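Local atomic coordinates of hyperpolarization-activated (Ih) channel (PDB entry 2PTM), a protein that probably works as a voltage-gated cation channel of the HCN family, and binds cyclic AMP through its cytoplasmic C-terminal region. Residues E108-D113 with E151-S156; F116-G121 with S140-I145. All blocks are in the same frame, centred on the assembly; numbering follows the deposited sequence.

Contact 1 (E108-D113 with E151-S156); sequences EGTFGD and ERRVAS. With CMP (adenosine-3',5'-cyclic-monophosphate), chain C.
R152 NH1 is gripped by two carbonyl oxygens. One is G109 O, 3.0 Å from NH1 and near the guanidinium plane. The other is E179 O of a neighbouring subunit. The R152 chain is extended from CG to NE (chi2 173°), which carries the guanidinium across the F111 ring. There F111 CE1 lies 3.6 Å from R152 CZ, above the centre of one guanidinium face, with the two planes 36° apart. The backbones are tied together alongside. G109 N donates to R153 O at 2.9 Å, and R153 N donates to T110 O. At the residue before G109, E108 N donates to S156 OG, 2.9 Å away and nearly straight. R153 bends at its CB-CG bond and lays one guanidinium face over G112 CA. A CB on G112 would fall too close to R153 CZ. The edge of the same group is well occupied. R153 NH1 donates to O2P of cyclic AMP at 2.9 Å. One water joins R153 NE to F111 O, and another joins R153 NH2 to D113 OD1. NH2 also bonds R114 O. These partners fix the rotation of the guanidinium. V154 N donates to O1P of the nucleotide at 2.8 Å. An arginine paired with a backbone N-H on the cyclic phosphate is characteristic of the phosphate-binding cassette in cyclic nucleotide-binding domains.

Contact 2 (F116-G121 with S140-I145); sequences FFIQQG and SYFGEI. With CMP (adenosine-3',5'-cyclic-monophosphate), chain C.
Strand 114-118 and the short strand 141-142 pair antiparallel at one margin of the beta roll, just before the chain reaches the nucleotide. F116 and F142 form a hydrogen-bonded pair. F116 N donates to F142 O at 2.9 Å, and F142 N donates back to F116 O. F117 and Y141 form the next, non-hydrogen-bonded pair, and I118 N then bonds S140 O, almost straight at 178°. The F142 ring is swung back over its partner strand because CG stands between the backbone N and the carbonyl carbon (chi1 61°). F116 CB sits over one face of this ring, 3.9 Å from its centroid, in a CH-pi contact. The F116 and F142 rings are nearly parallel but slid apart, with CD2 of F116 3.4 Å from CE1 of F142. I118 comes at the F142 edge, its CG1 3.7 Å from F142 CE2. With an alanine at F142, the ring face over F116 CB and the edge against I118 CG1 would both be lost, probably opening a gap between F116 and I118. On the other sheet face, F117 CD1 packs against Y141 CB, and Y141 leans on helix 181-192. The phosphate-binding cassette of the cyclic nucleotide-binding domain begins where this strand ends. G143 N donates to O2' of cyclic AMP at 2.9 Å, and that ribose hydroxyl donates to E144 OE1 at 2.7 Å. The other carboxylate oxygen, E144 OE2, is salt-bridged to R194, whose NH1 also bonds Y141 O.

Contact 2 is a buried contact in the core of the beta roll, and contact 1 is partly buried and borders a neighbouring subunit. Contact 2 joins two strands through regular backbone bonds and aromatic packing. Contact 1 joins two loops by backbone bonds, arginine side chains and waters. In sequence, the strands of contact 2 both fall between the two loops of contact 1. The contacts meet at R153, whose NH1 makes a weak hydrogen bond to G143 O. Both serve the same nucleotide: segment 151-156 holds its phosphate, and segment 140-145 holds chiefly its ribose hydroxyl.

Contact 1 (E108-D113 with E151-S156)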
loop_
_atom_site.group_PDB
_atom_site.type_symbol
_atom_site.label_atom_id
_atom_site.label_comp_id
_atom_site.label_asym_id
_atom_site.label_seq_id
_atom_site.Cartn_x
_atom_site.Cartn_y
_atom_site.Cartn_z
ATOM N N GLU A 108 -13.565 16.635 21.574
ATOM C CA GLU A 108 -12.639 17.546 22.235
ATOM C C GLU A 108 -11.548 16.767 22.954
ATOM O O GLU A 108 -11.825 15.752 23.589
ATOM C CB GLU A 108 -13.399 18.418 23.237
ATOM C CG GLU A 108 -12.565 19.478 23.939
ATOM C CD GLU A 108 -11.909 18.978 25.210
ATOM O OE1 GLU A 108 -12.444 18.038 25.843
ATOM O OE2 GLU A 108 -10.854 19.535 25.580
ATOM N N GLY A 109 -10.308 17.237 22.843
ATOM C CA GLY A 109 -9.212 16.678 23.616
ATOM C C GLY A 109 -8.446 15.538 22.966
ATOM O O GLY A 109 -7.470 15.048 23.526
ATOM N N THR A 110 -8.879 15.111 21.787
ATOM C CA THR A 110 -8.193 14.038 21.076
ATOM C C THR A 110 -7.225 14.638 20.061
ATOM O O THR A 110 -7.240 15.850 19.824
ATOM C CB THR A 110 -9.196 13.137 20.324
ATOM O OG1 THR A 110 -9.890 13.918 19.346
ATOM C CG2 THR A 110 -10.215 12.522 21.286
ATOM N N PHE A 111 -6.391 13.798 19.457
ATOM C CA PHE A 111 -5.562 14.223 18.330
ATOM C C PHE A 111 -6.404 14.224 17.060
ATOM O O PHE A 111 -7.341 13.436 16.933
ATOM C CB PHE A 111 -4.375 13.278 18.123
ATOM C CG PHE A 111 -3.349 13.336 19.215
ATOM C CD1 PHE A 111 -3.221 14.468 20.008
ATOM C CD2 PHE A 111 -2.488 12.266 19.433
ATOM C CE1 PHE A 111 -2.273 14.523 21.008
ATOM C CE2 PHE A 111 -1.530 12.318 20.435
ATOM C CZ PHE A 111 -1.425 13.449 21.220
ATOM N N GLY A 112 -6.062 15.091 16.113
ATOM C CA GLY A 112 -6.803 15.173 14.865
ATOM C C GLY A 112 -5.976 14.711 13.682
ATOM O O GLY A 112 -4.777 14.976 13.610
ATOM N N ASP A 113 -6.612 14.008 12.755
ATOM C CA ASP A 113 -5.906 13.504 11.578
ATOM C C ASP A 113 -6.367 14.163 10.277
ATOM O O ASP A 113 -5.805 13.910 9.217
ATOM C CB ASP A 113 -6.007 11.968 11.479
ATOM C CG ASP A 113 -7.438 11.470 11.303
ATOM O OD1 ASP A 113 -8.390 12.273 11.395
ATOM O OD2 ASP A 113 -7.611 10.256 11.069
ATOM N N GLU A 151 -1.676 20.370 18.148
ATOM C CA GLU A 151 -2.041 20.035 19.518
ATOM C C GLU A 151 -3.260 19.116 19.525
ATOM O O GLU A 151 -3.265 18.082 18.859
ATOM C CB GLU A 151 -2.340 21.304 20.320
ATOM C CG GLU A 151 -1.146 22.232 20.490
ATOM C CD GLU A 151 -0.120 21.689 21.457
ATOM O OE1 GLU A 151 -0.388 20.638 22.080
ATOM O OE2 GLU A 151 0.953 22.314 21.598
ATOM N N ARG A 152 -4.290 19.490 20.275
ATOM C CA ARG A 152 -5.488 18.659 20.370
ATOM C C ARG A 152 -6.733 19.404 19.916
ATOM O O ARG A 152 -6.727 20.623 19.838
ATOM C CB ARG A 152 -5.677 18.158 21.800
ATOM C CG ARG A 152 -4.488 17.366 22.326
ATOM C CD ARG A 152 -4.649 17.036 23.795
ATOM N NE ARG A 152 -3.540 16.221 24.290
ATOM C CZ ARG A 152 -3.576 14.895 24.376
ATOM N NH1 ARG A 152 -4.670 14.240 24.012
ATOM N NH2 ARG A 152 -2.531 14.219 24.838
ATOM N N ARG A 153 -7.796 18.654 19.621
ATOM C CA ARG A 153 -9.099 19.233 19.292
ATOM C C ARG A 153 -9.584 20.138 20.425
ATOM O O ARG A 153 -9.528 19.747 21.586
ATOM C CB ARG A 153 -10.123 18.122 19.065
ATOM C CG ARG A 153 -9.764 17.115 17.957
ATOM C CD ARG A 153 -9.703 17.760 16.586
ATOM N NE ARG A 153 -9.805 16.771 15.515
ATOM C CZ ARG A 153 -9.692 17.049 14.220
ATOM N NH1 ARG A 153 -9.461 18.294 13.825
ATOM N NH2 ARG A 153 -9.818 16.077 13.317
ATOM N N VAL A 154 -10.072 21.338 20.095
ATOM C CA VAL A 154 -10.446 22.300 21.140
ATOM C C VAL A 154 -11.933 22.300 21.475
ATOM O O VAL A 154 -12.369 22.981 22.403
ATOM C CB VAL A 154 -9.972 23.739 20.821
ATOM C CG1 VAL A 154 -8.490 23.735 20.489
ATOM C CG2 VAL A 154 -10.792 24.351 19.684
ATOM N N ALA A 155 -12.702 21.511 20.733
ATOM C CA ALA A 155 -14.144 21.456 20.913
ATOM C C ALA A 155 -14.601 20.145 20.314
ATOM O O ALA A 155 -13.855 19.527 19.561
ATOM C CB ALA A 155 -14.812 22.625 20.187
ATOM N N SER A 156 -15.810 19.703 20.646
ATOM C CA SER A 156 -16.390 18.567 19.934
ATOM C C SER A 156 -17.283 19.079 18.810
ATOM O O SER A 156 -17.747 20.223 18.846
ATOM C CB SER A 156 -17.192 17.675 20.886
ATOM O OG SER A 156 -16.384 17.218 21.959
HETATM P P CMP C . -10.365 21.548 16.024
HETATM O O1P CMP C . -9.876 22.013 17.431
HETATM O O2P CMP C . -9.392 20.916 15.146
HETATM O "O5'" CMP C . -11.670 20.695 16.419
HETATM C "C5'" CMP C . -12.944 21.220 16.709
HETATM C "C4'" CMP C . -13.362 22.322 15.746
HETATM O "O4'" CMP C . -14.434 23.156 16.173
HETATM C "C3'" CMP C . -12.226 23.315 15.685
HETATM O "O3'" CMP C . -10.946 22.902 15.350
HETATM C "C2'" CMP C . -12.767 24.521 14.915
HETATM O "O2'" CMP C . -12.888 24.172 13.543
HETATM C "C1'" CMP C . -14.227 24.437 15.478
HETATM N N9 CMP C . -14.499 25.489 16.413
HETATM C C8 CMP C . -14.046 25.642 17.748
HETATM N N7 CMP C . -14.548 26.737 18.342
HETATM C C5 CMP C . -15.344 27.350 17.368
HETATM C C6 CMP C . -16.134 28.535 17.325
HETATM N N6 CMP C . -16.244 29.343 18.428
HETATM N N1 CMP C . -16.788 28.852 16.166
HETATM C C2 CMP C . -16.677 28.023 15.104
HETATM N N3 CMP C . -15.980 26.872 14.992
HETATM C C4 CMP C . -15.340 26.565 16.146
HETATM O O HOH W 1 -10.983 22.305 25.121
HETATM O O HOH W 2 -10.114 14.098 16.159
HETATM O O HOH W 3 -3.352 16.403 16.778
HETATM O O HOH W 4 -9.966 13.278 13.442
#

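Contact 2 (F116-G121 with S140-I145)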
loop_
_atom_site.group_PDB
_atom_site.type_symbol
_atom_site.label_atom_id
_atom_site.label_comp_id
_atom_site.label_asym_id
_atom_site.label_seq_id
_atom_site.Cartn_x
_atom_site.Cartn_y
_atom_site.Cartn_z
ATOM N N PHE A 116 -12.436 19.174 7.912
ATOM C CA PHE A 116 -13.674 18.892 7.180
ATOM C C PHE A 116 -14.295 20.136 6.568
ATOM O O PHE A 116 -14.367 21.183 7.220
ATOM C CB PHE A 116 -14.715 18.281 8.119
ATOM C CG PHE A 116 -14.250 17.035 8.815
ATOM C CD1 PHE A 116 -14.554 15.782 8.294
ATOM C CD2 PHE A 116 -13.515 17.115 9.992
ATOM C CE1 PHE A 116 -14.130 14.627 8.939
ATOM C CE2 PHE A 116 -13.082 15.966 10.632
ATOM C CZ PHE A 116 -13.386 14.720 10.106
ATOM N N PHE A 117 -14.766 20.010 5.333
ATOM C CA PHE A 117 -15.570 21.046 4.687
ATOM C C PHE A 117 -16.994 20.534 4.617
ATOM O O PHE A 117 -17.212 19.381 4.242
ATOM C CB PHE A 117 -15.062 21.315 3.268
ATOM C CG PHE A 117 -13.704 21.944 3.231
ATOM C CD1 PHE A 117 -13.569 23.324 3.202
ATOM C CD2 PHE A 117 -12.561 21.160 3.250
ATOM C CE1 PHE A 117 -12.319 23.911 3.175
ATOM C CE2 PHE A 117 -11.299 21.742 3.227
ATOM C CZ PHE A 117 -11.179 23.116 3.190
ATOM N N ILE A 118 -17.964 21.379 4.967
ATOM C CA ILE A 118 -19.361 20.960 4.959
ATOM C C ILE A 118 -19.995 21.221 3.596
ATOM O O ILE A 118 -20.133 22.373 3.175
ATOM C CB ILE A 118 -20.189 21.698 6.035
ATOM C CG1 ILE A 118 -19.593 21.467 7.431
ATOM C CG2 ILE A 118 -21.650 21.252 6.005
ATOM C CD1 ILE A 118 -20.304 22.262 8.547
ATOM N N GLN A 119 -20.369 20.157 2.896
ATOM C CA GLN A 119 -21.119 20.335 1.664
ATOM C C GLN A 119 -22.548 20.613 2.059
ATOM O O GLN A 119 -23.113 21.659 1.723
ATOM C CB GLN A 119 -21.080 19.092 0.791
ATOM C CG GLN A 119 -21.933 19.251 -0.480
ATOM C CD GLN A 119 -21.829 18.052 -1.371
ATOM O OE1 GLN A 119 -22.294 16.964 -1.026
ATOM N NE2 GLN A 119 -21.200 18.230 -2.522
ATOM N N GLN A 120 -23.132 19.679 2.798
ATOM C CA GLN A 120 -24.481 19.886 3.303
ATOM C C GLN A 120 -24.649 19.345 4.706
ATOM O O GLN A 120 -24.122 18.289 5.032
ATOM C CB GLN A 120 -25.507 19.268 2.358
ATOM C CG GLN A 120 -25.940 20.251 1.275
ATOM C CD GLN A 120 -27.098 19.745 0.457
ATOM O OE1 GLN A 120 -28.188 20.323 0.477
ATOM N NE2 GLN A 120 -26.872 18.662 -0.277
ATOM N N GLY A 121 -25.371 20.086 5.540
ATOM C CA GLY A 121 -25.678 19.611 6.868
ATOM C C GLY A 121 -25.450 20.685 7.913
ATOM O O GLY A 121 -24.944 21.770 7.623
ATOM N N SER A 140 -19.226 25.935 5.312
ATOM C CA SER A 140 -18.285 26.201 6.389
ATOM C C SER A 140 -17.285 25.050 6.490
ATOM O O SER A 140 -17.332 24.095 5.711
ATOM C CB SER A 140 -19.028 26.432 7.711
ATOM O OG SER A 140 -18.160 26.961 8.689
ATOM N N TYR A 141 -16.365 25.146 7.435
ATOM C CA TYR A 141 -15.406 24.074 7.635
ATOM C C TYR A 141 -15.029 24.024 9.104
ATOM O O TYR A 141 -15.270 24.982 9.837
ATOM C CB TYR A 141 -14.180 24.248 6.738
ATOM C CG TYR A 141 -13.363 25.504 6.974
ATOM C CD1 TYR A 141 -12.659 25.691 8.157
ATOM C CD2 TYR A 141 -13.262 26.480 5.993
ATOM C CE1 TYR A 141 -11.904 26.835 8.369
ATOM C CE2 TYR A 141 -12.503 27.630 6.193
ATOM C CZ TYR A 141 -11.826 27.796 7.382
ATOM O OH TYR A 141 -11.069 28.926 7.580
ATOM N N PHE A 142 -14.465 22.905 9.535
ATOM C CA PHE A 142 -14.082 22.768 10.931
ATOM C C PHE A 142 -13.017 21.695 11.066
ATOM O O PHE A 142 -12.820 20.901 10.150
ATOM C CB PHE A 142 -15.298 22.418 11.801
ATOM C CG PHE A 142 -15.960 21.105 11.428
ATOM C CD1 PHE A 142 -15.469 19.899 11.917
ATOM C CD2 PHE A 142 -17.068 21.081 10.590
ATOM C CE1 PHE A 142 -16.081 18.681 11.577
ATOM C CE2 PHE A 142 -17.684 19.879 10.234
ATOM C CZ PHE A 142 -17.197 18.681 10.724
ATOM N N GLY A 143 -12.342 21.678 12.214
ATOM C CA GLY A 143 -11.320 20.684 12.500
ATOM C C GLY A 143 -9.956 21.146 12.020
ATOM O O GLY A 143 -9.013 20.354 11.927
ATOM N N GLU A 144 -9.846 22.432 11.705
ATOM C CA GLU A 144 -8.584 22.969 11.214
ATOM C C GLU A 144 -7.630 23.383 12.340
ATOM O O GLU A 144 -6.412 23.395 12.149
ATOM C CB GLU A 144 -8.825 24.160 10.275
ATOM C CG GLU A 144 -9.094 25.486 10.977
ATOM C CD GLU A 144 -10.493 25.595 11.551
ATOM O OE1 GLU A 144 -11.313 24.684 11.350
ATOM O OE2 GLU A 144 -10.782 26.612 12.208
ATOM N N ILE A 145 -8.173 23.742 13.499
ATOM C CA ILE A 145 -7.348 24.338 14.557
ATOM C C ILE A 145 -6.249 23.373 14.961
ATOM O O ILE A 145 -5.067 23.729 15.011
ATOM C CB ILE A 145 -8.164 24.692 15.833
ATOM C CG1 ILE A 145 -9.291 25.674 15.531
ATOM C CG2 ILE A 145 -7.245 25.256 16.897
ATOM C CD1 ILE A 145 -8.861 26.824 14.729
HETATM P P CMP C . -10.365 21.548 16.024
HETATM O O1P CMP C . -9.876 22.013 17.431
HETATM O O2P CMP C . -9.392 20.916 15.146
HETATM O "O5'" CMP C . -11.670 20.695 16.419
HETATM C "C5'" CMP C . -12.944 21.220 16.709
HETATM C "C4'" CMP C . -13.362 22.322 15.746
HETATM O "O4'" CMP C . -14.434 23.156 16.173
HETATM C "C3'" CMP C . -12.226 23.315 15.685
HETATM O "O3'" CMP C . -10.946 22.902 15.350
HETATM C "C2'" CMP C . -12.767 24.521 14.915
HETATM O "O2'" CMP C . -12.888 24.172 13.543
HETATM C "C1'" CMP C . -14.227 24.437 15.478
HETATM N N9 CMP C . -14.499 25.489 16.413
HETATM C C8 CMP C . -14.046 25.642 17.748
HETATM N N7 CMP C . -14.548 26.737 18.342
HETATM C C5 CMP C . -15.344 27.350 17.368
HETATM C C6 CMP C . -16.134 28.535 17.325
HETATM N N6 CMP C . -16.244 29.343 18.428
HETATM N N1 CMP C . -16.788 28.852 16.166
HETATM C C2 CMP C . -16.677 28.023 15.104
HETATM N N3 CMP C . -15.980 26.872 14.992
HETATM C C4 CMP C . -15.340 26.565 16.146
#